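Local atomic coordinates of erythromycin C-12 hydroxylase (Saccharopolyspora erythraea, PDB entry 2JJN), a protein that catalyses the C-12 hydroxylation of erythromycin D to erythromycin C in antibiotic biosynthesis, using heme b, molecular oxygen and NADPH. Residues Thr61-Thr66 with Val312-Leu317; Phe69-Thr74 with Gly349-Leu354; Gly85-Ile90 with Arg96-Val101; Ser318-Ser323 with Gln343-His348. The protein carries 2 engineered substitutions. One frame throughout, in Å; residues are numbered along the deposited sequence. Where two conformers were deposited one is given.

In the fold
From the N terminus, 61-66 at the end of helix 56-64 opens contact 1, and 69-74 soon afterwards opens contact 2. Contact 3 is local: the loop 85-90 folds back on 96-101 of helix 94-105, leaving five residues between, so it closes within the spans of both earlier contacts. Some 210 residues later strand 311-315 completes contact 1. Helix 316-320 follows and opens contact 4, which 343-348 closes after 19 residues with no helix or strand. The next six residues, 349-354, complete contact 2, which therefore crosses contact 1 and encloses contact 4. Contacts 2, 3 and 4 all reach the heme; contact 1 joins helix 56-64 to the mixed sheet.

Contact 1: residues Thr61-Thr66 with Val312-Leu317; sequences TVLRDT and VNTWVL
No ring or other flat group of either segment takes part where Val62 and Leu63 meet Thr314, though the Phe69 ring borders the contact; the indole of Trp315 instead meets the rings of Phe54 and His52, its plane inclined by about 35° to each. The contact is made mostly by methyl groups, with one methyl against a hydroxyl. Val62 and Thr314 run antiparallel alongside each other, and Val62 CG1 comes to 3.3 Å from Thr314 CG2, shorter than a normal methyl-methyl contact. That methyl is carried anti to its backbone N (chi1 168°), which presents it to the strand, and the same branch lies 4.4 Å from Val312 CG1. Leu63 reaches over from one residue further along the helix: its CD2 is 3.7 Å from Thr314 OG1. The hydroxyl thus has a hydrocarbon neighbour on this side, while its polar need is met by a weak hydrogen bond to Met291 O. All four touching residues are buried. The geometry lays the last turn of helix 56-64 against strand 311-315, which lies between strands 51-53 and 290-295 in the mixed sheet; Leu63 also touches Met291 and the heme-binding Arg293 on the latter.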
# COMPACT_ATOMS: atom_id res chain seq x y z
N THR A 61 19.31 4.24 -2.07
CA THR A 61 19.98 5.50 -2.48
C THR A 61 18.98 6.49 -3.04
O THR A 61 19.00 7.66 -2.66
CB THR A 61 21.09 5.20 -3.47
OG1 THR A 61 22.12 4.51 -2.74
CG2 THR A 61 21.65 6.45 -4.13
N VAL A 62 18.13 5.99 -3.94
CA VAL A 62 17.18 6.83 -4.65
C VAL A 62 16.17 7.38 -3.65
O VAL A 62 15.91 8.58 -3.67
CB VAL A 62 16.48 6.07 -5.77
CG1 VAL A 62 15.26 6.86 -6.32
CG2 VAL A 62 17.50 5.77 -6.88
N LEU A 63 15.60 6.50 -2.84
CA LEU A 63 14.59 6.96 -1.87
C LEU A 63 15.14 7.89 -0.83
O LEU A 63 14.41 8.80 -0.35
CB LEU A 63 13.87 5.77 -1.22
CG LEU A 63 13.12 4.86 -2.19
CD1 LEU A 63 12.53 3.58 -1.54
CD2 LEU A 63 12.04 5.67 -2.94
N ARG A 64 16.40 7.75 -0.45
CA ARG A 64 16.94 8.66 0.57
C ARG A 64 17.13 10.07 0.09
O ARG A 64 16.95 11.04 0.86
CB ARG A 64 18.29 8.12 1.06
CG ARG A 64 18.72 8.77 2.31
CD ARG A 64 20.18 9.02 2.31
NE ARG A 64 20.64 9.92 1.24
CZ ARG A 64 20.51 11.25 1.24
NH1 ARG A 64 19.91 11.90 2.24
NH2 ARG A 64 20.98 11.93 0.20
N ASP A 65 17.56 10.23 -1.16
CA ASP A 65 18.01 11.51 -1.62
C ASP A 65 16.85 12.28 -2.23
O ASP A 65 16.62 12.22 -3.43
CB ASP A 65 19.14 11.29 -2.61
CG ASP A 65 19.76 12.58 -3.11
OD1 ASP A 65 19.28 13.72 -2.79
OD2 ASP A 65 20.70 12.41 -3.94
N THR A 66 16.15 13.06 -1.41
CA THR A 66 14.97 13.80 -1.84
C THR A 66 15.33 15.00 -2.73
O THR A 66 14.52 15.44 -3.58
CB THR A 66 14.12 14.29 -0.64
OG1 THR A 66 14.91 15.14 0.17
CG2 THR A 66 13.54 13.09 0.15
N VAL A 312 11.90 8.00 -12.39
CA VAL A 312 12.69 6.85 -11.93
C VAL A 312 11.77 6.00 -11.09
O VAL A 312 11.13 6.52 -10.16
CB VAL A 312 13.87 7.32 -11.05
CG1 VAL A 312 14.67 6.11 -10.58
CG2 VAL A 312 14.76 8.31 -11.86
N ASN A 313 11.69 4.70 -11.39
CA ASN A 313 10.82 3.72 -10.68
C ASN A 313 11.77 2.91 -9.80
O ASN A 313 12.70 2.28 -10.33
CB ASN A 313 10.24 2.81 -11.79
CG ASN A 313 8.95 3.30 -12.35
OD1 ASN A 313 8.83 3.48 -13.55
ND2 ASN A 313 7.95 3.50 -11.50
N THR A 314 11.56 2.92 -8.50
CA THR A 314 12.37 2.09 -7.58
C THR A 314 11.62 0.82 -7.26
O THR A 314 10.54 0.90 -6.70
CB THR A 314 12.67 2.77 -6.24
OG1 THR A 314 11.47 3.19 -5.59
CG2 THR A 314 13.59 4.01 -6.40
N TRP A 315 12.19 -0.32 -7.63
CA TRP A 315 11.50 -1.61 -7.52
C TRP A 315 11.75 -2.23 -6.15
O TRP A 315 12.69 -3.01 -5.92
CB TRP A 315 11.94 -2.53 -8.65
CG TRP A 315 11.26 -2.25 -9.94
CD1 TRP A 315 11.64 -1.37 -10.87
CD2 TRP A 315 10.06 -2.88 -10.42
NE1 TRP A 315 10.75 -1.40 -11.97
CE2 TRP A 315 9.77 -2.33 -11.70
CE3 TRP A 315 9.19 -3.84 -9.86
CZ2 TRP A 315 8.65 -2.72 -12.45
CZ3 TRP A 315 8.08 -4.24 -10.61
CH2 TRP A 315 7.82 -3.68 -11.89
N VAL A 316 10.88 -1.86 -5.20
CA VAL A 316 10.96 -2.46 -3.86
C VAL A 316 10.84 -4.00 -3.94
O VAL A 316 11.48 -4.73 -3.19
CB VAL A 316 9.93 -1.81 -2.93
CG1 VAL A 316 9.60 -2.70 -1.74
CG2 VAL A 316 10.53 -0.46 -2.44
N LEU A 317 10.01 -4.51 -4.85
CA LEU A 317 9.87 -5.96 -4.99
C LEU A 317 11.21 -6.58 -5.34
O LEU A 317 11.55 -7.63 -4.77
CB LEU A 317 8.86 -6.27 -6.09
CG LEU A 317 8.75 -7.76 -6.44
CD1 LEU A 317 8.29 -8.59 -5.19
CD2 LEU A 317 7.77 -7.93 -7.59

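Contact 2: residues Phe69-Thr74 with Gly349-Leu354; sequences FSSDPT and GVHFCL. With HEM (protoporphyrin IX containing Fe), chain B.
Ser71, just beyond strand 69-70, and His351, within a type I turn running from Gly349 to Phe352, bring their CA atoms to 9.0 Å, and the turn is closed by Phe352 N bonding Gly349 O at 3.0 Å. The gap between the backbones is bridged by two side chains. Ser71 OG approaches the imidazole obliquely, 3.3 Å from His351 NE2. The other ring nitrogen is held firmly: His351 ND1 donates to heme O1D at 2.6 Å with an angle of 172°, the propionate oxygen lying at the ring edge in its plane, so the rotation of the imidazole is fixed. Its chi1 of -69° puts CG anti to the carbonyl carbon, swinging the ring toward the propionate. On the serine side, Ser70 OG accepts from Asp72 N in an ST turn, and Asp72 OD2 takes both Thr74 N and Thr74 OG1 from the same face of the carboxylate. His95 and Arg293 add further bonds to the heme. Two residues beyond His351, Cys353 SG binds the iron at 2.3 Å, with a water at 2.2 Å on the opposite side. This is the proximal cysteine-ligand loop characteristic of cytochromes P450.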
# COMPACT_ATOMS: atom_id res chain seq x y z
N PHE A 69 16.05 13.19 -6.12
CA PHE A 69 14.94 12.38 -6.55
C PHE A 69 13.67 12.88 -5.90
O PHE A 69 13.30 12.47 -4.81
CB PHE A 69 15.19 10.89 -6.21
CG PHE A 69 16.41 10.34 -6.92
CD1 PHE A 69 17.59 10.23 -6.20
CD2 PHE A 69 16.36 9.98 -8.27
CE1 PHE A 69 18.78 9.72 -6.83
CE2 PHE A 69 17.55 9.46 -8.94
CZ PHE A 69 18.73 9.33 -8.19
N SER A 70 13.02 13.78 -6.62
CA SER A 70 11.79 14.42 -6.14
C SER A 70 10.59 13.49 -6.11
O SER A 70 10.50 12.57 -6.94
CB SER A 70 11.51 15.66 -7.01
OG SER A 70 10.19 16.14 -6.73
N SER A 71 9.67 13.71 -5.16
CA SER A 71 8.45 12.96 -5.11
C SER A 71 7.32 13.62 -5.86
O SER A 71 6.22 13.10 -5.89
CB SER A 71 8.00 12.73 -3.65
OG SER A 71 8.84 11.77 -3.06
N ASP A 72 7.61 14.76 -6.48
CA ASP A 72 6.60 15.49 -7.22
C ASP A 72 6.58 14.95 -8.66
O ASP A 72 7.50 15.25 -9.41
CB ASP A 72 6.96 16.96 -7.16
CG ASP A 72 5.95 17.86 -7.88
OD1 ASP A 72 6.23 19.06 -7.93
OD2 ASP A 72 4.96 17.32 -8.41
N PRO A 73 5.57 14.14 -9.03
CA PRO A 73 5.62 13.55 -10.39
C PRO A 73 5.29 14.57 -11.45
O PRO A 73 5.58 14.31 -12.63
CB PRO A 73 4.50 12.50 -10.40
CG PRO A 73 3.54 12.93 -9.33
CD PRO A 73 4.34 13.73 -8.30
N THR A 74 4.69 15.69 -11.04
CA THR A 74 4.13 16.68 -11.97
C THR A 74 5.27 17.40 -12.71
O THR A 74 5.06 17.96 -13.80
CB THR A 74 3.14 17.73 -11.29
OG1 THR A 74 3.84 18.69 -10.48
CG2 THR A 74 2.08 17.05 -10.44
N GLY A 349 13.27 6.48 4.30
CA GLY A 349 13.51 7.93 4.38
C GLY A 349 12.28 8.70 4.81
O GLY A 349 11.41 8.17 5.52
N VAL A 350 12.21 9.97 4.39
CA VAL A 350 11.24 10.86 5.03
C VAL A 350 9.78 10.59 4.66
O VAL A 350 8.86 11.06 5.37
CB VAL A 350 11.56 12.34 4.78
CG1 VAL A 350 12.93 12.70 5.39
CG2 VAL A 350 11.50 12.68 3.34
N HIS A 351 9.55 9.86 3.56
CA HIS A 351 8.17 9.52 3.21
C HIS A 351 7.75 8.16 3.76
O HIS A 351 6.66 7.66 3.42
CB HIS A 351 7.96 9.54 1.68
CG HIS A 351 8.03 10.91 1.09
ND1 HIS A 351 6.94 11.76 1.05
CD2 HIS A 351 9.05 11.56 0.49
CE1 HIS A 351 7.29 12.88 0.45
NE2 HIS A 351 8.57 12.79 0.10
N PHE A 352 8.57 7.55 4.63
CA PHE A 352 8.26 6.23 5.19
C PHE A 352 6.80 6.20 5.68
O PHE A 352 6.33 7.12 6.35
CB PHE A 352 9.20 5.95 6.36
CG PHE A 352 9.11 4.53 6.88
CD1 PHE A 352 9.97 3.54 6.40
CD2 PHE A 352 8.13 4.19 7.84
CE1 PHE A 352 9.86 2.19 6.90
CE2 PHE A 352 8.02 2.90 8.35
CZ PHE A 352 8.87 1.88 7.86
N CYS A 353 6.07 5.15 5.32
CA CYS A 353 4.61 5.06 5.57
C CYS A 353 4.15 5.54 6.94
O CYS A 353 4.52 4.97 7.95
CB CYS A 353 4.21 3.58 5.42
SG CYS A 353 2.44 3.40 5.51
N LEU A 354 3.33 6.59 6.92
CA LEU A 354 2.70 7.15 8.10
C LEU A 354 1.72 6.16 8.71
O LEU A 354 1.43 6.21 9.91
CB LEU A 354 1.93 8.45 7.68
CG LEU A 354 1.41 9.31 8.83
CD1 LEU A 354 2.49 9.73 9.83
CD2 LEU A 354 0.77 10.54 8.20
CHA HEM B . 3.56 6.21 2.38
CHB HEM B . 3.25 1.39 1.68
CHC HEM B . -0.62 1.24 4.59
CHD HEM B . -0.80 6.10 4.63
C1A HEM B . 3.82 4.90 2.02
C2A HEM B . 4.96 4.48 1.20
C3A HEM B . 4.87 3.16 0.99
C4A HEM B . 3.67 2.69 1.66
CMA HEM B . 5.82 2.28 0.16
CAA HEM B . 6.09 5.40 0.70
CBA HEM B . 5.69 6.13 -0.58
CGA HEM B . 6.88 6.83 -1.23
O1A HEM B . 8.02 6.77 -0.69
O2A HEM B . 6.63 7.49 -2.29
C1B HEM B . 2.17 0.93 2.42
C2B HEM B . 1.81 -0.46 2.59
C3B HEM B . 0.73 -0.50 3.40
C4B HEM B . 0.42 0.88 3.75
CMB HEM B . 2.62 -1.57 1.89
CAB HEM B . -0.12 -1.69 3.90
CBB HEM B . 0.45 -2.83 4.13
C1C HEM B . -1.00 2.54 4.84
C2C HEM B . -2.14 2.92 5.66
C3C HEM B . -2.19 4.27 5.67
C4C HEM B . -1.07 4.77 4.88
CMC HEM B . -3.07 1.89 6.35
CAC HEM B . -3.22 5.21 6.34
CBC HEM B . -3.74 4.97 7.54
C1D HEM B . 0.34 6.52 4.01
C2D HEM B . 0.65 7.90 3.82
C3D HEM B . 1.98 7.94 3.15
C4D HEM B . 2.37 6.57 2.98
CMD HEM B . -0.23 9.13 4.22
CAD HEM B . 2.78 9.18 2.70
CBD HEM B . 3.77 9.63 3.79
CGD HEM B . 4.62 10.76 3.28
O1D HEM B . 4.64 11.03 2.07
O2D HEM B . 5.28 11.40 4.13
NA HEM B . 3.05 3.76 2.31
NB HEM B . 1.28 1.75 3.11
NC HEM B . -0.41 3.69 4.38
ND HEM B . 1.40 5.74 3.50
FE HEM B . 1.43 3.71 3.45
O HOH W 1 0.29 3.80 1.55

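Contact 3: residues Gly85-Ile90 with Arg96-Val101; sequences GMIHEI and RALRKV. With HEM (protoporphyrin IX containing Fe), chain B; SO4 (sulfate ion), chain F.
Ile87 and Leu98 mark the closest approach of the two backbones, their CA atoms 7.0 Å apart: one segment is a loop with an inverse gamma turn centred on Met86 and a short 3-10 turn at 87-88, the other regular helix. Leu98 CD2 sits among three residues of the loop, at 3.8 Å from Ile90 CD1, 3.9 Å from Ile87 CB and 4.1 Å from Gly85 CA; Leu98 is modelled in two conformers and these distances hold for one, so they are less certain. The side chains of Ile90 and Leu98 cross at about a right angle, whereas Ile87 extends its CG1 branch anti to the backbone N (chi1 -171°) and lays CD1 alongside the helix near Arg99. The same branch lies against the heme propionate that carries O1D and O2D. Arg99, bent at chi2 (109°), uses its guanidinium edge in two directions: NH1 donates to heme O2D at 2.8 Å, while NE donates to O2 and NH2 to O1 of a sulfate, both at 2.9 Å, an ion probably from the crystallisation liquor. These edge bonds fix the guanidinium's orientation in this crystal. NH1 also bonds Phe352 O, tying the helix to the cysteine-ligand loop. His88 and Glu89, both substrate-binding residues, follow directly on the loop. The arrangement is that of the P450 B-C loop packed on helix C, whose arginine holds a heme propionate beside the substrate pocket.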
# COMPACT_ATOMS: atom_id res chain seq x y z
N GLY A 85 -1.57 19.40 0.00
CA GLY A 85 -1.96 18.40 0.99
C GLY A 85 -1.62 16.96 0.62
O GLY A 85 -1.72 16.07 1.45
N MET A 86 -1.29 16.72 -0.66
CA MET A 86 -0.95 15.34 -1.09
C MET A 86 0.49 15.05 -0.70
O MET A 86 1.43 15.23 -1.49
CB MET A 86 -1.06 15.21 -2.61
CG MET A 86 -2.47 15.10 -3.08
SD MET A 86 -3.23 13.60 -2.43
CE MET A 86 -4.83 13.73 -3.27
N ILE A 87 0.64 14.66 0.55
CA ILE A 87 1.93 14.64 1.19
C ILE A 87 2.98 13.75 0.46
O ILE A 87 4.19 14.07 0.46
CB ILE A 87 1.75 14.14 2.69
CG1 ILE A 87 3.02 14.31 3.49
CG2 ILE A 87 1.16 12.77 2.73
CD1 ILE A 87 2.75 13.93 4.96
N HIS A 88 2.50 12.68 -0.19
CA HIS A 88 3.44 11.77 -0.85
C HIS A 88 3.98 12.36 -2.14
O HIS A 88 4.88 11.74 -2.77
CB HIS A 88 2.81 10.43 -1.12
CG HIS A 88 1.62 10.52 -2.02
ND1 HIS A 88 0.46 11.18 -1.65
CD2 HIS A 88 1.39 9.99 -3.24
CE1 HIS A 88 -0.42 11.08 -2.64
NE2 HIS A 88 0.12 10.37 -3.61
N GLU A 89 3.47 13.52 -2.55
CA GLU A 89 3.92 14.15 -3.80
C GLU A 89 4.60 15.48 -3.51
O GLU A 89 4.82 16.27 -4.43
CB GLU A 89 2.74 14.35 -4.76
CG GLU A 89 2.23 13.05 -5.31
CD GLU A 89 1.12 13.23 -6.30
OE1 GLU A 89 0.63 14.38 -6.44
OE2 GLU A 89 0.73 12.22 -6.89
N ILE A 90 4.94 15.73 -2.24
CA ILE A 90 5.49 17.01 -1.83
C ILE A 90 6.89 16.79 -1.26
O ILE A 90 7.12 15.83 -0.52
CB ILE A 90 4.53 17.67 -0.80
CG1 ILE A 90 3.23 18.06 -1.54
CG2 ILE A 90 5.16 18.88 -0.20
CD1 ILE A 90 2.10 18.53 -0.63
N ARG A 96 8.18 18.48 5.24
CA ARG A 96 8.49 18.31 6.64
C ARG A 96 7.43 19.03 7.48
O ARG A 96 6.98 18.48 8.47
CB ARG A 96 9.85 18.92 6.91
CG ARG A 96 10.26 18.79 8.34
CD ARG A 96 11.49 19.67 8.49
NE ARG A 96 12.65 19.03 7.87
CZ ARG A 96 13.63 19.68 7.26
NH1 ARG A 96 13.60 21.01 7.15
NH2 ARG A 96 14.65 18.99 6.75
N ALA A 97 7.05 20.24 7.05
CA ALA A 97 6.03 21.04 7.76
C ALA A 97 4.71 20.30 7.73
O ALA A 97 3.98 20.23 8.74
CB ALA A 97 5.87 22.41 7.13
N LEU A 98 4.35 19.79 6.55
CA LEU A 98 3.10 19.11 6.40
C LEU A 98 3.07 17.82 7.23
O LEU A 98 2.10 17.51 7.90
CB LEU A 98 2.81 18.87 4.92
CG LEU A 98 1.53 18.19 4.56
CD1 LEU A 98 0.32 19.06 4.99
CD2 LEU A 98 1.51 18.00 3.06
N ARG A 99 4.16 17.05 7.21
CA ARG A 99 4.19 15.80 7.94
C ARG A 99 4.06 16.05 9.45
O ARG A 99 3.36 15.32 10.13
CB ARG A 99 5.49 15.02 7.61
CG ARG A 99 5.59 13.74 8.38
CD ARG A 99 5.39 12.54 7.52
NE ARG A 99 5.55 11.29 8.29
CZ ARG A 99 5.81 10.10 7.74
NH1 ARG A 99 5.93 9.97 6.43
NH2 ARG A 99 5.97 9.03 8.52
N LYS A 100 4.67 17.13 9.94
CA LYS A 100 4.53 17.44 11.36
C LYS A 100 3.09 17.73 11.72
O LYS A 100 2.60 17.28 12.76
CB LYS A 100 5.38 18.65 11.71
CG LYS A 100 6.83 18.31 11.88
CD LYS A 100 7.61 19.59 12.12
CE LYS A 100 9.08 19.26 12.24
NZ LYS A 100 9.84 20.53 12.14
N VAL A 101 2.44 18.53 10.88
CA VAL A 101 1.05 18.89 11.15
C VAL A 101 0.18 17.63 11.18
O VAL A 101 -0.58 17.38 12.15
CB VAL A 101 0.51 19.86 10.09
CG1 VAL A 101 -0.98 20.06 10.31
CG2 VAL A 101 1.22 21.21 10.16
CHA HEM B . 3.56 6.21 2.38
CHB HEM B . 3.25 1.39 1.68
CHC HEM B . -0.62 1.24 4.59
CHD HEM B . -0.80 6.10 4.63
C1A HEM B . 3.82 4.90 2.02
C2A HEM B . 4.96 4.48 1.20
C3A HEM B . 4.87 3.16 0.99
C4A HEM B . 3.67 2.69 1.66
CMA HEM B . 5.82 2.28 0.16
CAA HEM B . 6.09 5.40 0.70
CBA HEM B . 5.69 6.13 -0.58
CGA HEM B . 6.88 6.83 -1.23
O1A HEM B . 8.02 6.77 -0.69
O2A HEM B . 6.63 7.49 -2.29
C1B HEM B . 2.17 0.93 2.42
C2B HEM B . 1.81 -0.46 2.59
C3B HEM B . 0.73 -0.50 3.40
C4B HEM B . 0.42 0.88 3.75
CMB HEM B . 2.62 -1.57 1.89
CAB HEM B . -0.12 -1.69 3.90
CBB HEM B . 0.45 -2.83 4.13
C1C HEM B . -1.00 2.54 4.84
C2C HEM B . -2.14 2.92 5.66
C3C HEM B . -2.19 4.27 5.67
C4C HEM B . -1.07 4.77 4.88
CMC HEM B . -3.07 1.89 6.35
CAC HEM B . -3.22 5.21 6.34
CBC HEM B . -3.74 4.97 7.54
C1D HEM B . 0.34 6.52 4.01
C2D HEM B . 0.65 7.90 3.82
C3D HEM B . 1.98 7.94 3.15
C4D HEM B . 2.37 6.57 2.98
CMD HEM B . -0.23 9.13 4.22
CAD HEM B . 2.78 9.18 2.70
CBD HEM B . 3.77 9.63 3.79
CGD HEM B . 4.62 10.76 3.28
O1D HEM B . 4.64 11.03 2.07
O2D HEM B . 5.28 11.40 4.13
NA HEM B . 3.05 3.76 2.31
NB HEM B . 1.28 1.75 3.11
NC HEM B . -0.41 3.69 4.38
ND HEM B . 1.40 5.74 3.50
FE HEM B . 1.43 3.71 3.45
S SO4 F . 5.94 10.74 11.99
O1 SO4 F . 5.50 9.49 11.37
O2 SO4 F . 5.62 11.88 11.14
O3 SO4 F . 7.38 10.74 12.17
O4 SO4 F . 5.28 10.84 13.29
O HOH W 1 0.29 3.80 1.55

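Contact 4: residues Ser318-Ser323 with Gln343-His348; sequences SANRDS and QLSFGH. Engineered in segment 343-348: Leu344 (natural residue Phe). With HEM (protoporphyrin IX containing Fe), chain B; SO4 (sulfate ion), chain G.
Ala319 and Leu344 form the tight part of this contact: Ala319 CB lies 3.5 Å from Leu344 CD2, closer than methyl groups usually pack. Leu344 is an engineered residue, a phenylalanine in the natural protein. Beside it, Asn320 OD1 rests 3.7 Å from Leu344 CB, while the other arm of the amide makes the one hydrogen bond across the segments, Asn320 ND2 to Ser345 OG at 2.9 Å (142°). Ser345 OG lies almost in the amide plane, 10° out of it. The amide is turned (chi2 0°) so that OD1 faces Leu344 and ND2 faces Ser345, and is held so by the ND2 bonds to Ser345 OG and Arg283 O; Arg283 fits the arginine of the P450 ExxR motif. The looser side is at Gln343, partly exposed and barely reaching the other segment. Its OE1 accepts from Ser345 N on a lone pair in the carbonyl plane, and its NE2 bonds Glu279 OE1. A sulfate, probably from the crystallisation liquor, accepts from Leu344 N and also binds His56 NE2. The Ser345 hydroxyl accepts from the amide and donates to Leu282 O, a short hydrogen-bond chain consistent with a defined hydroxyl orientation where helix 316-320 meets the heme-side loop.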
# COMPACT_ATOMS: atom_id res chain seq x y z
N SER A 318 11.96 -5.96 -6.25
CA SER A 318 13.26 -6.53 -6.60
C SER A 318 14.25 -6.40 -5.44
O SER A 318 14.99 -7.34 -5.12
CB SER A 318 13.76 -5.75 -7.81
OG SER A 318 15.04 -6.24 -8.26
N ALA A 319 14.27 -5.23 -4.80
CA ALA A 319 15.14 -5.02 -3.61
C ALA A 319 14.87 -6.06 -2.57
O ALA A 319 15.80 -6.57 -1.93
CB ALA A 319 14.89 -3.61 -3.02
N ASN A 320 13.57 -6.37 -2.34
CA ASN A 320 13.22 -7.33 -1.28
C ASN A 320 13.64 -8.77 -1.62
O ASN A 320 13.68 -9.61 -0.75
CB ASN A 320 11.72 -7.30 -1.05
CG ASN A 320 11.23 -6.05 -0.29
OD1 ASN A 320 11.99 -5.17 0.09
ND2 ASN A 320 9.89 -6.00 -0.12
N ARG A 321 13.86 -9.07 -2.91
CA ARG A 321 14.28 -10.44 -3.32
C ARG A 321 15.78 -10.45 -3.69
O ARG A 321 16.28 -11.41 -4.31
CB ARG A 321 13.44 -10.87 -4.53
CG ARG A 321 11.93 -10.94 -4.22
CD ARG A 321 11.58 -11.90 -3.09
NE ARG A 321 10.15 -12.18 -3.12
CZ ARG A 321 9.60 -13.28 -3.64
NH1 ARG A 321 10.36 -14.26 -4.11
NH2 ARG A 321 8.27 -13.42 -3.67
N ASP A 322 16.48 -9.38 -3.31
CA ASP A 322 17.94 -9.22 -3.63
C ASP A 322 18.82 -9.96 -2.62
O ASP A 322 18.82 -9.63 -1.45
CB ASP A 322 18.25 -7.73 -3.61
CG ASP A 322 19.62 -7.39 -4.12
OD1 ASP A 322 19.87 -6.20 -4.42
OD2 ASP A 322 20.49 -8.29 -4.14
N SER A 323 19.55 -10.99 -3.09
CA SER A 323 20.32 -11.79 -2.18
C SER A 323 21.45 -10.98 -1.52
O SER A 323 22.04 -11.40 -0.47
CB SER A 323 20.89 -13.00 -2.90
OG SER A 323 21.90 -12.61 -3.81
N GLN A 343 11.46 -1.99 7.34
CA GLN A 343 10.61 -2.66 6.37
C GLN A 343 10.48 -1.84 5.10
O GLN A 343 9.68 -0.88 5.02
CB GLN A 343 9.25 -2.82 7.05
CG GLN A 343 8.19 -3.48 6.16
CD GLN A 343 8.63 -4.76 5.56
OE1 GLN A 343 9.11 -4.79 4.42
NE2 GLN A 343 8.49 -5.86 6.32
N LEU A 344 11.27 -2.23 4.06
CA LEU A 344 11.32 -1.42 2.83
C LEU A 344 9.99 -1.37 2.11
O LEU A 344 9.74 -0.50 1.25
CB LEU A 344 12.43 -2.01 1.91
CG LEU A 344 12.66 -1.21 0.63
CD1 LEU A 344 13.13 0.20 0.86
CD2 LEU A 344 13.77 -1.86 -0.25
N SER A 345 9.13 -2.35 2.42
CA SER A 345 7.81 -2.31 1.77
C SER A 345 6.95 -1.15 2.25
O SER A 345 5.92 -0.84 1.64
CB SER A 345 7.10 -3.64 1.97
OG SER A 345 7.88 -4.66 1.41
N PHE A 346 7.41 -0.48 3.30
CA PHE A 346 6.78 0.79 3.74
C PHE A 346 7.59 2.02 3.32
O PHE A 346 7.22 3.13 3.69
CB PHE A 346 6.65 0.83 5.27
CG PHE A 346 5.56 -0.04 5.83
CD1 PHE A 346 5.84 -0.98 6.81
CD2 PHE A 346 4.24 0.05 5.35
CE1 PHE A 346 4.82 -1.82 7.34
CE2 PHE A 346 3.22 -0.78 5.88
CZ PHE A 346 3.52 -1.72 6.86
N GLY A 347 8.60 1.82 2.49
CA GLY A 347 9.40 2.94 1.97
C GLY A 347 10.71 3.05 2.71
O GLY A 347 11.16 2.10 3.35
N HIS A 348 11.32 4.23 2.57
CA HIS A 348 12.65 4.46 3.16
C HIS A 348 12.89 5.95 3.15
O HIS A 348 12.75 6.57 2.12
CB HIS A 348 13.71 3.75 2.27
CG HIS A 348 15.12 4.06 2.67
ND1 HIS A 348 15.61 3.76 3.94
CD2 HIS A 348 16.15 4.63 1.98
CE1 HIS A 348 16.88 4.15 4.01
NE2 HIS A 348 17.23 4.66 2.84
CHA HEM B . 3.56 6.21 2.38
CHB HEM B . 3.25 1.39 1.68
CHC HEM B . -0.62 1.24 4.59
CHD HEM B . -0.80 6.10 4.63
C1A HEM B . 3.82 4.90 2.02
C2A HEM B . 4.96 4.48 1.20
C3A HEM B . 4.87 3.16 0.99
C4A HEM B . 3.67 2.69 1.66
CMA HEM B . 5.82 2.28 0.16
CAA HEM B . 6.09 5.40 0.70
CBA HEM B . 5.69 6.13 -0.58
CGA HEM B . 6.88 6.83 -1.23
O1A HEM B . 8.02 6.77 -0.69
O2A HEM B . 6.63 7.49 -2.29
C1B HEM B . 2.17 0.93 2.42
C2B HEM B . 1.81 -0.46 2.59
C3B HEM B . 0.73 -0.50 3.40
C4B HEM B . 0.42 0.88 3.75
CMB HEM B . 2.62 -1.57 1.89
CAB HEM B . -0.12 -1.69 3.90
CBB HEM B . 0.45 -2.83 4.13
C1C HEM B . -1.00 2.54 4.84
C2C HEM B . -2.14 2.92 5.66
C3C HEM B . -2.19 4.27 5.67
C4C HEM B . -1.07 4.77 4.88
CMC HEM B . -3.07 1.89 6.35
CAC HEM B . -3.22 5.21 6.34
CBC HEM B . -3.74 4.97 7.54
C1D HEM B . 0.34 6.52 4.01
C2D HEM B . 0.65 7.90 3.82
C3D HEM B . 1.98 7.94 3.15
C4D HEM B . 2.37 6.57 2.98
CMD HEM B . -0.23 9.13 4.22
CAD HEM B . 2.78 9.18 2.70
CBD HEM B . 3.77 9.63 3.79
CGD HEM B . 4.62 10.76 3.28
O1D HEM B . 4.64 11.03 2.07
O2D HEM B . 5.28 11.40 4.13
NA HEM B . 3.05 3.76 2.31
NB HEM B . 1.28 1.75 3.11
NC HEM B . -0.41 3.69 4.38
ND HEM B . 1.40 5.74 3.50
FE HEM B . 1.43 3.71 3.45
S SO4 G . 14.91 -4.11 4.47
O1 SO4 G . 13.48 -4.39 4.14
O2 SO4 G . 15.53 -3.23 3.48
O3 SO4 G . 15.76 -5.30 4.57
O4 SO4 G . 15.05 -3.35 5.70
O HOH W 1 0.29 3.80 1.55